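Local coordinates for carbamate kinase (Aeropyrum pernix, PDB 2E9Y), which probably catalyses the reversible transfer of a phosphate group between ATP and carbamate, at residues A[9-14]-A[49-54]; A[111-116]-A[189-194]; A[232-237]-A[276-281]. All blocks are in the same frame, centred on the assembly; numbering follows the deposited sequence. Where two conformers were deposited one is given.

Interaction 1. Residues A[9-14]-A[49-54]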
loop_
_atom_site.group_PDB
_atom_site.type_symbol
_atom_site.label_atom_id
_atom_site.label_comp_id
_atom_site.label_asym_id
_atom_site.label_seq_id
_atom_site.Cartn_x
_atom_site.Cartn_y
_atom_site.Cartn_z
ATOM N N ILE A 9 2.771 1.913 -19.256
ATOM C CA ILE A 9 3.712 0.816 -19.450
ATOM C C ILE A 9 3.407 -0.309 -18.472
ATOM O O ILE A 9 3.563 -0.146 -17.264
ATOM C CB ILE A 9 5.162 1.299 -19.230
ATOM C CG1 ILE A 9 5.464 2.448 -20.199
ATOM C CG2 ILE A 9 6.142 0.151 -19.439
ATOM C CD1 ILE A 9 6.762 3.176 -19.929
ATOM N N ALA A 10 2.972 -1.441 -19.009
ATOM C CA ALA A 10 2.628 -2.602 -18.201
ATOM C C ALA A 10 3.808 -3.562 -18.055
ATOM O O ALA A 10 4.184 -4.251 -19.003
ATOM C CB ALA A 10 1.433 -3.324 -18.823
ATOM N N LEU A 11 4.382 -3.597 -16.857
ATOM C CA LEU A 11 5.513 -4.471 -16.565
ATOM C C LEU A 11 5.047 -5.888 -16.254
ATOM O O LEU A 11 3.909 -6.100 -15.828
ATOM C CB LEU A 11 6.304 -3.931 -15.368
ATOM C CG LEU A 11 6.904 -2.532 -15.513
ATOM C CD1 LEU A 11 7.634 -2.129 -14.230
ATOM C CD2 LEU A 11 7.868 -2.529 -16.696
ATOM N N GLY A 12 5.936 -6.850 -16.470
ATOM C CA GLY A 12 5.621 -8.243 -16.205
ATOM C C GLY A 12 6.408 -8.793 -15.028
ATOM O O GLY A 12 7.089 -8.048 -14.323
ATOM N N GLY A 13 6.325 -10.101 -14.817
ATOM C CA GLY A 13 7.032 -10.715 -13.706
ATOM C C GLY A 13 8.540 -10.519 -13.706
ATOM O O GLY A 13 9.148 -10.379 -12.641
ATOM N N ASN A 14 9.146 -10.496 -14.891
ATOM C CA ASN A 14 10.596 -10.340 -15.007
ATOM C C ASN A 14 11.128 -9.000 -14.510
ATOM O O ASN A 14 12.335 -8.832 -14.320
ATOM C CB ASN A 14 11.038 -10.563 -16.462
ATOM C CG ASN A 14 10.564 -9.464 -17.401
ATOM O OD1 ASN A 14 9.372 -9.169 -17.487
ATOM N ND2 ASN A 14 11.504 -8.858 -18.118
ATOM N N SER A 49 5.015 8.733 -17.932
ATOM C CA SER A 49 4.460 7.395 -17.840
ATOM C C SER A 49 3.671 7.059 -16.593
ATOM O O SER A 49 3.789 7.708 -15.554
ATOM C CB SER A 49 5.585 6.372 -17.965
ATOM O OG SER A 49 6.477 6.485 -16.866
ATOM N N VAL A 50 2.852 6.027 -16.743
ATOM C CA VAL A 50 2.059 5.462 -15.665
ATOM C C VAL A 50 2.485 4.010 -15.799
ATOM O O VAL A 50 2.192 3.351 -16.803
ATOM C CB VAL A 50 0.549 5.592 -15.907
ATOM C CG1 VAL A 50 -0.212 4.845 -14.812
ATOM C CG2 VAL A 50 0.145 7.058 -15.897
ATOM N N ILE A 51 3.211 3.534 -14.796
ATOM C CA ILE A 51 3.744 2.183 -14.785
ATOM C C ILE A 51 2.885 1.222 -13.977
ATOM O O ILE A 51 2.630 1.456 -12.801
ATOM C CB ILE A 51 5.164 2.187 -14.177
ATOM C CG1 ILE A 51 6.044 3.181 -14.941
ATOM C CG2 ILE A 51 5.750 0.782 -14.198
ATOM C CD1 ILE A 51 7.353 3.492 -14.254
ATOM N N THR A 52 2.429 0.152 -14.614
ATOM C CA THR A 52 1.627 -0.849 -13.921
ATOM C C THR A 52 2.460 -2.121 -13.830
ATOM O O THR A 52 3.536 -2.213 -14.435
ATOM C CB THR A 52 0.322 -1.160 -14.671
ATOM O OG1 THR A 52 0.626 -1.826 -15.898
ATOM C CG2 THR A 52 -0.439 0.122 -14.968
ATOM N N HIS A 53 1.966 -3.105 -13.089
ATOM C CA HIS A 53 2.697 -4.359 -12.921
ATOM C C HIS A 53 1.778 -5.461 -12.424
ATOM O O HIS A 53 0.669 -5.189 -11.970
ATOM C CB HIS A 53 3.821 -4.165 -11.907
ATOM C CG HIS A 53 3.340 -3.747 -10.547
ATOM N ND1 HIS A 53 2.867 -4.645 -9.610
ATOM C CD2 HIS A 53 3.260 -2.526 -9.969
ATOM C CE1 HIS A 53 2.524 -3.992 -8.514
ATOM N NE2 HIS A 53 2.751 -2.704 -8.705
ATOM N N GLY A 54 2.250 -6.705 -12.505
ATOM C CA GLY A 54 1.467 -7.830 -12.025
ATOM C C GLY A 54 1.809 -8.091 -10.564
ATOM O O GLY A 54 2.614 -7.366 -9.977
HETATM O O HOH W 1 4.880 -7.534 -12.726
#
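H53 and L11 stand beside each other, CB to CB 4.3 Å, and the flat imidazole of H53 leads away from 9-14. G193 CA lies over one face of the ring, V190 CG1 comes in at the CD2 edge, and at the ND1 edge an almost straight bond (178°) runs in the ring plane from H53 ND1 to G54 O at 2.8 Å, fixing the ring's rotation. I89 and L93 of helix 78-103 also touch this side chain. The other flat groups are peptides. T52 O receives L11 N at 2.9 Å from above its carbonyl plane, while CB of L11 rests on the same oxygen. The parallel ladder continues with I9 N to V50 O and T52 N to I9 O. On the side of I9 and I51, L11 CD1 presses tightly on I51 CG2 (3.5 Å), and I39 of helix 25-44 touches both residues. Toward helix 216-226, T52 OG1 sits 3.1 Å from A10 CA and hydrogen-bonds S220. A water joins G54 N to G12 O, the latter weakly. Two parallel strands linked through helix 25-44 form a beta-alpha-beta crossover, with the G12-G13 loop leaving the end of the first strand and G54 that of the second; in amino acid kinases such glycine-rich turns typically lie near the nucleotide phosphates.

Interaction 2. Residues A[111-116]-A[189-194]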
loop_
_atom_site.group_PDB
_atom_site.type_symbol
_atom_site.label_atom_id
_atom_site.label_comp_id
_atom_site.label_asym_id
_atom_site.label_seq_id
_atom_site.Cartn_x
_atom_site.Cartn_y
_atom_site.Cartn_z
ATOM N N PRO A 111 5.131 8.650 -7.144
ATOM C CA PRO A 111 4.007 8.216 -6.310
ATOM C C PRO A 111 3.539 6.809 -6.657
ATOM O O PRO A 111 3.722 6.348 -7.786
ATOM C CB PRO A 111 2.934 9.250 -6.622
ATOM C CG PRO A 111 3.183 9.520 -8.094
ATOM C CD PRO A 111 4.697 9.647 -8.142
ATOM N N VAL A 112 2.950 6.135 -5.672
ATOM C CA VAL A 112 2.385 4.801 -5.858
ATOM C C VAL A 112 0.903 5.001 -5.548
ATOM O O VAL A 112 0.536 5.353 -4.425
ATOM C CB VAL A 112 2.989 3.765 -4.876
ATOM C CG1 VAL A 112 2.254 2.439 -4.995
ATOM C CG2 VAL A 112 4.464 3.558 -5.179
ATOM N N VAL A 113 0.047 4.803 -6.542
ATOM C CA VAL A 113 -1.378 5.012 -6.326
ATOM C C VAL A 113 -2.111 3.717 -6.001
ATOM O O VAL A 113 -2.110 2.781 -6.801
ATOM C CB VAL A 113 -2.046 5.653 -7.564
ATOM C CG1 VAL A 113 -3.503 5.996 -7.253
ATOM C CG2 VAL A 113 -1.282 6.904 -7.987
ATOM N N ILE A 114 -2.718 3.658 -4.816
ATOM C CA ILE A 114 -3.500 2.493 -4.479
ATOM C C ILE A 114 -4.731 2.534 -5.355
ATOM O O ILE A 114 -5.435 3.526 -5.405
ATOM C CB ILE A 114 -3.909 2.564 -2.999
ATOM C CG1 ILE A 114 -2.695 2.556 -2.050
ATOM C CG2 ILE A 114 -4.804 1.372 -2.626
ATOM C CD1 ILE A 114 -1.730 1.400 -2.328
ATOM N N SER A 115 -4.917 1.435 -6.101
ATOM C CA SER A 115 -5.836 1.480 -7.240
ATOM C C SER A 115 -6.922 0.382 -7.174
ATOM O O SER A 115 -6.633 -0.794 -6.978
ATOM C CB SER A 115 -5.007 1.319 -8.500
ATOM O OG SER A 115 -4.027 2.352 -8.520
ATOM N N ARG A 116 -8.195 0.816 -7.322
ATOM C CA ARG A 116 -9.293 -0.152 -7.409
ATOM C C ARG A 116 -9.840 -0.221 -8.835
ATOM O O ARG A 116 -9.801 0.755 -9.573
ATOM C CB ARG A 116 -10.426 0.320 -6.502
ATOM C CG ARG A 116 -10.121 0.249 -4.998
ATOM C CD ARG A 116 -11.075 1.132 -4.186
ATOM N NE ARG A 116 -10.934 2.518 -4.640
ATOM C CZ ARG A 116 -11.765 3.469 -4.157
ATOM N NH1 ARG A 116 -12.717 3.192 -3.275
ATOM N NH2 ARG A 116 -11.607 4.734 -4.583
ATOM N N VAL A 189 4.716 7.459 -12.576
ATOM C CA VAL A 189 3.696 7.133 -11.584
ATOM C C VAL A 189 3.465 5.627 -11.601
ATOM O O VAL A 189 3.322 5.039 -12.670
ATOM C CB VAL A 189 2.351 7.830 -11.916
ATOM C CG1 VAL A 189 1.262 7.367 -10.953
ATOM C CG2 VAL A 189 2.514 9.346 -11.852
ATOM N N VAL A 190 3.439 5.006 -10.423
ATOM C CA VAL A 190 3.198 3.568 -10.331
ATOM C C VAL A 190 1.745 3.383 -9.903
ATOM O O VAL A 190 1.308 3.978 -8.920
ATOM C CB VAL A 190 4.120 2.895 -9.284
ATOM C CG1 VAL A 190 3.767 1.411 -9.146
ATOM C CG2 VAL A 190 5.570 3.046 -9.703
ATOM N N ALA A 191 0.995 2.579 -10.647
ATOM C CA ALA A 191 -0.404 2.370 -10.303
ATOM C C ALA A 191 -0.958 1.058 -10.832
ATOM O O ALA A 191 -0.287 0.329 -11.563
ATOM C CB ALA A 191 -1.248 3.540 -10.831
ATOM N N LEU A 192 -2.193 0.770 -10.440
ATOM C CA LEU A 192 -2.897 -0.427 -10.868
ATOM C C LEU A 192 -2.077 -1.693 -10.635
ATOM O O LEU A 192 -2.078 -2.604 -11.457
ATOM C CB LEU A 192 -3.267 -0.285 -12.355
ATOM C CG LEU A 192 -4.578 -0.906 -12.844
ATOM C CD1 LEU A 192 -5.706 -0.534 -11.899
ATOM C CD2 LEU A 192 -4.883 -0.412 -14.254
ATOM N N GLY A 193 -1.391 -1.757 -9.498
ATOM C CA GLY A 193 -0.585 -2.923 -9.201
ATOM C C GLY A 193 -1.413 -4.195 -9.132
ATOM O O GLY A 193 -2.472 -4.220 -8.509
ATOM N N GLY A 194 -0.927 -5.251 -9.776
ATOM C CA GLY A 194 -1.611 -6.541 -9.750
ATOM C C GLY A 194 -2.926 -6.528 -10.543
ATOM O O GLY A 194 -3.732 -7.448 -10.487
HETATM O O HOH W 2 -0.836 0.244 -7.456
#
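The end-to-end directions of 111-115 and 189-192 are parallel to within 17°, with V190 bonded through both its N and its O: V190 N to P111 O and V113 N to V190 O (2.8 Å), each nearly along the C=O axis. Beyond V113, where the backbone pairing gives out, a side chain takes over. S115 OG accepts L192 N at 3.1 Å and donates to V113 O at 2.6 Å, rising above that carbonyl plane; it stands anti to its own carbonyl carbon (chi1 -57°), which turns it to the neighbouring strand. L192 has a left-handed backbone conformation, and its CD1 folds back to within 3.9 Å of S115 CB. A water adds a further bridge from V113 O to G193 N, and Q86 spans the same gap, bonding S115 N and G193 O. Apolar contacts fill the other end. The P111 ring meets V189 at about a right angle, P111 CG to V189 CG2 3.8 Å, and V113 CG2 comes 3.9 Å from V189 CG1, beneath helix 176-185. V112 and V190 lie side by side on the opposite face. V112 also packs on I114 of the second subunit; E98 of the second subunit and D175 of the same chain both form salt bridges with R116. Beside the dimer interface, this parallel pair opening into the G193-G194 turn is one margin of the mainly parallel central sheet of the family.

Interaction 3. Residues A[232-237]-A[276-281]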
loop_
_atom_site.group_PDB
_atom_site.type_symbol
_atom_site.label_atom_id
_atom_site.label_comp_id
_atom_site.label_asym_id
_atom_site.label_seq_id
_atom_site.Cartn_x
_atom_site.Cartn_y
_atom_site.Cartn_z
ATOM N N LEU A 232 0.017 2.558 -25.441
ATOM C CA LEU A 232 -0.084 1.473 -24.471
ATOM C C LEU A 232 1.108 0.585 -24.790
ATOM O O LEU A 232 1.293 0.160 -25.936
ATOM C CB LEU A 232 -1.382 0.667 -24.636
ATOM C CG LEU A 232 -1.427 -0.661 -23.857
ATOM C CD1 LEU A 232 -1.343 -0.391 -22.352
ATOM C CD2 LEU A 232 -2.700 -1.420 -24.184
ATOM N N VAL A 233 1.926 0.323 -23.780
ATOM C CA VAL A 233 3.106 -0.509 -23.952
ATOM C C VAL A 233 3.038 -1.701 -23.007
ATOM O O VAL A 233 2.792 -1.536 -21.813
ATOM C CB VAL A 233 4.393 0.282 -23.623
ATOM C CG1 VAL A 233 5.619 -0.609 -23.805
ATOM C CG2 VAL A 233 4.486 1.518 -24.504
ATOM N N ILE A 234 3.238 -2.898 -23.544
ATOM C CA ILE A 234 3.246 -4.096 -22.714
ATOM C C ILE A 234 4.643 -4.694 -22.805
ATOM O O ILE A 234 5.066 -5.143 -23.869
ATOM C CB ILE A 234 2.219 -5.137 -23.186
ATOM C CG1 ILE A 234 0.806 -4.553 -23.089
ATOM C CG2 ILE A 234 2.312 -6.379 -22.310
ATOM C CD1 ILE A 234 -0.276 -5.487 -23.569
ATOM N N LEU A 235 5.364 -4.686 -21.689
ATOM C CA LEU A 235 6.721 -5.218 -21.665
ATOM C C LEU A 235 6.746 -6.600 -21.032
ATOM O O LEU A 235 6.400 -6.766 -19.861
ATOM C CB LEU A 235 7.646 -4.272 -20.899
ATOM C CG LEU A 235 7.815 -2.869 -21.493
ATOM C CD1 LEU A 235 8.752 -2.055 -20.617
ATOM C CD2 LEU A 235 8.374 -2.965 -22.915
ATOM N N THR A 236 7.159 -7.591 -21.816
ATOM C CA THR A 236 7.209 -8.964 -21.340
ATOM C C THR A 236 8.621 -9.539 -21.470
ATOM O O THR A 236 9.597 -8.787 -21.541
ATOM C CB THR A 236 6.192 -9.827 -22.119
ATOM O OG1 THR A 236 6.193 -11.165 -21.606
ATOM C CG2 THR A 236 6.526 -9.834 -23.600
ATOM N N ASP A 237 8.734 -10.864 -21.504
ATOM C CA ASP A 237 10.041 -11.500 -21.602
ATOM C C ASP A 237 10.346 -12.076 -22.986
ATOM O O ASP A 237 11.239 -12.911 -23.135
ATOM C CB ASP A 237 10.168 -12.584 -20.527
ATOM C CG ASP A 237 9.243 -13.758 -20.765
ATOM O OD1 ASP A 237 8.177 -13.570 -21.392
ATOM O OD2 ASP A 237 9.580 -14.871 -20.311
ATOM N N GLY A 276 -2.078 -14.328 -24.827
ATOM C CA GLY A 276 -3.462 -14.073 -25.192
ATOM C C GLY A 276 -4.015 -12.779 -24.621
ATOM O O GLY A 276 -4.501 -11.929 -25.370
ATOM N N PRO A 277 -3.976 -12.600 -23.291
ATOM C CA PRO A 277 -4.488 -11.378 -22.662
ATOM C C PRO A 277 -3.781 -10.116 -23.147
ATOM O O PRO A 277 -4.395 -9.056 -23.250
ATOM C CB PRO A 277 -4.257 -11.636 -21.175
ATOM C CG PRO A 277 -4.431 -13.114 -21.074
ATOM C CD PRO A 277 -3.655 -13.612 -22.269
ATOM N N LYS A 278 -2.490 -10.233 -23.442
ATOM C CA LYS A 278 -1.715 -9.094 -23.912
ATOM C C LYS A 278 -2.180 -8.665 -25.304
ATOM O O LYS A 278 -2.297 -7.469 -25.587
ATOM C CB LYS A 278 -0.223 -9.440 -23.917
ATOM C CG LYS A 278 0.352 -9.616 -22.508
ATOM C CD LYS A 278 1.780 -10.136 -22.533
ATOM C CE LYS A 278 2.394 -10.095 -21.138
ATOM N NZ LYS A 278 1.519 -10.735 -20.123
ATOM N N VAL A 279 -2.450 -9.640 -26.167
ATOM C CA VAL A 279 -2.923 -9.332 -27.510
ATOM C C VAL A 279 -4.320 -8.728 -27.406
ATOM O O VAL A 279 -4.631 -7.754 -28.083
ATOM C CB VAL A 279 -2.963 -10.601 -28.401
ATOM C CG1 VAL A 279 -3.779 -10.344 -29.671
ATOM C CG2 VAL A 279 -1.545 -10.999 -28.775
ATOM N N GLU A 280 -5.151 -9.296 -26.540
ATOM C CA GLU A 280 -6.510 -8.796 -26.356
ATOM C C GLU A 280 -6.460 -7.347 -25.882
ATOM O O GLU A 280 -7.201 -6.493 -26.370
ATOM C CB GLU A 280 -7.261 -9.640 -25.323
ATOM C CG GLU A 280 -8.751 -9.332 -25.257
ATOM C CD GLU A 280 -9.443 -9.987 -24.075
ATOM O OE1 GLU A 280 -9.153 -11.169 -23.791
ATOM O OE2 GLU A 280 -10.287 -9.324 -23.437
ATOM N N ALA A 281 -5.577 -7.081 -24.922
ATOM C CA ALA A 281 -5.405 -5.743 -24.360
ATOM C C ALA A 281 -4.965 -4.745 -25.428
ATOM O O ALA A 281 -5.512 -3.645 -25.527
ATOM C CB ALA A 281 -4.370 -5.782 -23.232
#
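Van der Waals contact carries the meeting of I234 with K278, where a sheet strand faces a helix. I234 uses both branches. CG2, anti to the backbone N (chi1 -62° for CG1), lies against the lysine's methylenes, 3.8 Å from K278 CG and almost as close to CD and CE. CD1 reaches toward the helix backbone, 3.5 Å from K278 O and 4.1 Å from A281 CB. At the flanks, T236 CB touches K278 CE at 3.9 Å, and L232 CD2 approaches A281 O at 3.8 Å. Polar bonding between the two segments is absent; K278 NZ and A281 O look instead to helix 216-226. The K278 chain is extended until chi4 (51°), where it bends and delivers NZ to a salt bridge with D217, and A281 O accepts a bond from S221 OG. The lysine thus serves the core with its carbon chain and a neighbouring helix with its charge. Strand 232-236 and helix 276-281 run nearly antiparallel, at 167° with axes 9.9 Å apart. The helix lies on the way to parallel strand 293-297, in a beta-alpha-beta crossover interrupted by a short hairpin and a further strand and helix, a unit of the three-layer alpha/beta/alpha sandwich of the amino acid kinase fold.

From the N terminus, interaction 1 closes a mostly helical loop of 34 residues, interaction 2 a longer one of 72 that holds both helix and strand, and interaction 3 one of 38. They follow in series, neither nesting nor crossing, yet converge on one sheet, in which 112-119, 188-191, 48-52, 6-10 and 231-236 lie in that order. Interactions 1 and 2 touch through probable backbone bonds I51 N to V189 O and H53 O to G194 N. Interactions 1 and 3 touch through probable bonds from A10 N to V233 O and from L235 N to A10 O. Interactions 2 and 3 stay about 9 Å apart at their nearest atoms, so interaction 1 joins the dimer side to the strand packed by helix 275-289.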